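Putative Fe-S biosynthesis protein (Lactobacillus salivarius, PDB 2P2E) is of unknown function but may take part in iron-sulphur cluster biosynthesis. Local coordinates at residues Y64-D69 and Y80-M85. Residues are numbered along the deposited sequence; the frame is centred on the assembly and turned at random.
Sequences YNEVID and YSKMYM
Glu66 and Ile68, on the strand that pairs with 75-77 in a beta hairpin, meet Lys82 in the 3-10 segment after the hairpin and Met85 just beyond its end. The link is thin, with no hydrogen bond across it, and its two halves differ in character. On the more exposed side a long salt bridge joins Glu66 OE1 to Lys82 NZ at 3.6 Å. The lysine chain is fully extended, its CG anti to the backbone N (chi1 -171°), and crosses the glutamate at about a right angle, and Glu66 OE1 meets the far end of the chain, 3.5 Å from Lys82 CD. The second pair is apolar. The CD1 end of the buried Ile68 touches the selenium of Met85, a selenomethionine, at 4.2 Å from CD1 to SE, and both side chains also pack on Tyr77 and Leu28. Backbone hydrogen bonds from Met83 N to Tyr80 O and from Met85 N to Lys82 O (each 3.1 Å), three residues back as in a 3-10 turn, wind the segment, and the side chains of Lys82 and Met85 start out toward the strand. Next to Glu66, Asn65 OD1 accepts a hydrogen bond from Gly79 N, and Asn65 and Glu66 together face Tyr77 as a classic beta bulge in the hairpin.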
loop_
_atom_site.group_PDB
_atom_site.type_symbol
_atom_site.label_atom_id
_atom_site.label_comp_id
_atom_site.label_asym_id
_atom_site.label_seq_id
_atom_site.Cartn_x
_atom_site.Cartn_y
_atom_site.Cartn_z
ATOM N N TYR A 64 2.388 1.035 -11.418
ATOM C CA TYR A 64 2.741 1.687 -10.160
ATOM C C TYR A 64 3.988 2.480 -10.475
ATOM O O TYR A 64 5.089 2.124 -10.081
ATOM C CB TYR A 64 3.004 0.618 -9.119
ATOM C CG TYR A 64 1.769 -0.191 -8.900
ATOM C CD1 TYR A 64 0.810 0.228 -7.994
ATOM C CD2 TYR A 64 1.486 -1.299 -9.698
ATOM C CE1 TYR A 64 -0.408 -0.424 -7.882
ATOM C CE2 TYR A 64 0.264 -1.961 -9.596
ATOM C CZ TYR A 64 -0.679 -1.508 -8.683
ATOM O OH TYR A 64 -1.903 -2.113 -8.567
ATOM N N ASN A 65 3.768 3.570 -11.198
ATOM C CA ASN A 65 4.811 4.440 -11.703
ATOM C C ASN A 65 5.298 5.562 -10.812
ATOM O O ASN A 65 6.163 6.328 -11.217
ATOM C CB ASN A 65 4.327 5.042 -13.010
ATOM C CG ASN A 65 3.045 5.826 -12.832
ATOM O OD1 ASN A 65 2.201 5.472 -12.010
ATOM N ND2 ASN A 65 2.889 6.891 -13.602
ATOM N N GLU A 66 4.735 5.694 -9.622
ATOM C CA GLU A 66 5.193 6.747 -8.733
ATOM C C GLU A 66 5.574 6.202 -7.369
ATOM O O GLU A 66 5.164 5.105 -6.984
ATOM C CB GLU A 66 4.150 7.855 -8.627
ATOM C CG GLU A 66 4.263 8.845 -9.782
ATOM C CD GLU A 66 3.269 9.994 -9.698
ATOM O OE1 GLU A 66 3.145 10.604 -8.611
ATOM O OE2 GLU A 66 2.622 10.294 -10.729
ATOM N N VAL A 67 6.377 6.963 -6.641
ATOM C CA VAL A 67 6.838 6.508 -5.350
ATOM C C VAL A 67 6.467 7.387 -4.188
ATOM O O VAL A 67 6.326 8.600 -4.317
ATOM C CB VAL A 67 8.364 6.377 -5.322
ATOM C CG1 VAL A 67 8.792 5.678 -4.035
ATOM C CG2 VAL A 67 8.855 5.618 -6.546
ATOM N N ILE A 68 6.326 6.736 -3.042
ATOM C CA ILE A 68 6.011 7.391 -1.788
ATOM C C ILE A 68 7.178 7.056 -0.874
ATOM O O ILE A 68 7.532 5.888 -0.737
ATOM C CB ILE A 68 4.721 6.821 -1.175
ATOM C CG1 ILE A 68 3.548 7.114 -2.101
ATOM C CG2 ILE A 68 4.471 7.424 0.205
ATOM C CD1 ILE A 68 2.286 6.431 -1.706
ATOM N N ASP A 69 7.797 8.072 -0.279
ATOM C CA ASP A 69 8.915 7.845 0.632
ATOM C C ASP A 69 8.344 7.479 1.992
ATOM O O ASP A 69 7.317 8.005 2.388
ATOM C CB ASP A 69 9.765 9.103 0.794
ATOM C CG ASP A 69 10.357 9.587 -0.509
ATOM O OD1 ASP A 69 11.080 8.802 -1.165
ATOM O OD2 ASP A 69 10.099 10.759 -0.869
ATOM N N TYR A 80 -2.153 8.279 -11.195
ATOM C CA TYR A 80 -3.487 8.850 -11.059
ATOM C C TYR A 80 -4.141 8.771 -9.690
ATOM O O TYR A 80 -4.786 9.717 -9.271
ATOM C CB TYR A 80 -4.427 8.234 -12.095
ATOM C CG TYR A 80 -4.746 6.775 -11.880
ATOM C CD1 TYR A 80 -5.878 6.390 -11.169
ATOM C CD2 TYR A 80 -3.943 5.778 -12.427
ATOM C CE1 TYR A 80 -6.211 5.047 -11.013
ATOM C CE2 TYR A 80 -4.267 4.429 -12.280
ATOM C CZ TYR A 80 -5.405 4.074 -11.574
ATOM O OH TYR A 80 -5.749 2.746 -11.460
ATOM N N SER A 81 -3.993 7.657 -8.990
ATOM C CA SER A 81 -4.627 7.537 -7.682
ATOM C C SER A 81 -4.112 8.578 -6.701
ATOM O O SER A 81 -4.631 8.720 -5.599
ATOM C CB SER A 81 -4.433 6.125 -7.114
ATOM O OG SER A 81 -3.077 5.736 -7.153
ATOM N N LYS A 82 -3.097 9.317 -7.121
ATOM C CA LYS A 82 -2.501 10.359 -6.294
ATOM C C LYS A 82 -3.584 11.341 -5.873
ATOM O O LYS A 82 -3.488 11.972 -4.817
ATOM C CB LYS A 82 -1.426 11.082 -7.105
ATOM C CG LYS A 82 -0.557 12.042 -6.335
ATOM C CD LYS A 82 0.546 12.580 -7.257
ATOM C CE LYS A 82 1.531 13.499 -6.518
ATOM N NZ LYS A 82 2.609 14.011 -7.432
HETATM N N MSE A 83 -4.616 11.458 -6.706
HETATM C CA MSE A 83 -5.716 12.378 -6.444
HETATM C C MSE A 83 -6.558 11.940 -5.255
HETATM O O MSE A 83 -7.321 12.733 -4.694
HETATM C CB MSE A 83 -6.606 12.516 -7.686
HETATM C CG MSE A 83 -7.434 11.286 -8.031
HETATM SE SE MSE A 83 -8.566 11.579 -9.615
HETATM C CE MSE A 83 -9.575 13.126 -8.966
ATOM N N TYR A 84 -6.410 10.679 -4.864
ATOM C CA TYR A 84 -7.171 10.156 -3.742
ATOM C C TYR A 84 -6.349 10.114 -2.467
ATOM O O TYR A 84 -6.828 9.683 -1.419
ATOM C CB TYR A 84 -7.686 8.760 -4.064
ATOM C CG TYR A 84 -8.679 8.761 -5.180
ATOM C CD1 TYR A 84 -9.822 9.548 -5.112
ATOM C CD2 TYR A 84 -8.477 7.989 -6.315
ATOM C CE1 TYR A 84 -10.741 9.569 -6.153
ATOM C CE2 TYR A 84 -9.395 8.002 -7.363
ATOM C CZ TYR A 84 -10.522 8.795 -7.278
ATOM O OH TYR A 84 -11.411 8.840 -8.329
HETATM N N MSE A 85 -5.115 10.586 -2.551
HETATM C CA MSE A 85 -4.248 10.561 -1.394
HETATM C C MSE A 85 -4.033 11.922 -0.760
HETATM O O MSE A 85 -4.616 12.920 -1.165
HETATM C CB MSE A 85 -2.906 9.939 -1.783
HETATM C CG MSE A 85 -3.030 8.534 -2.350
HETATM SE SE MSE A 85 -1.354 7.899 -3.116
HETATM C CE MSE A 85 -1.972 6.195 -3.843
#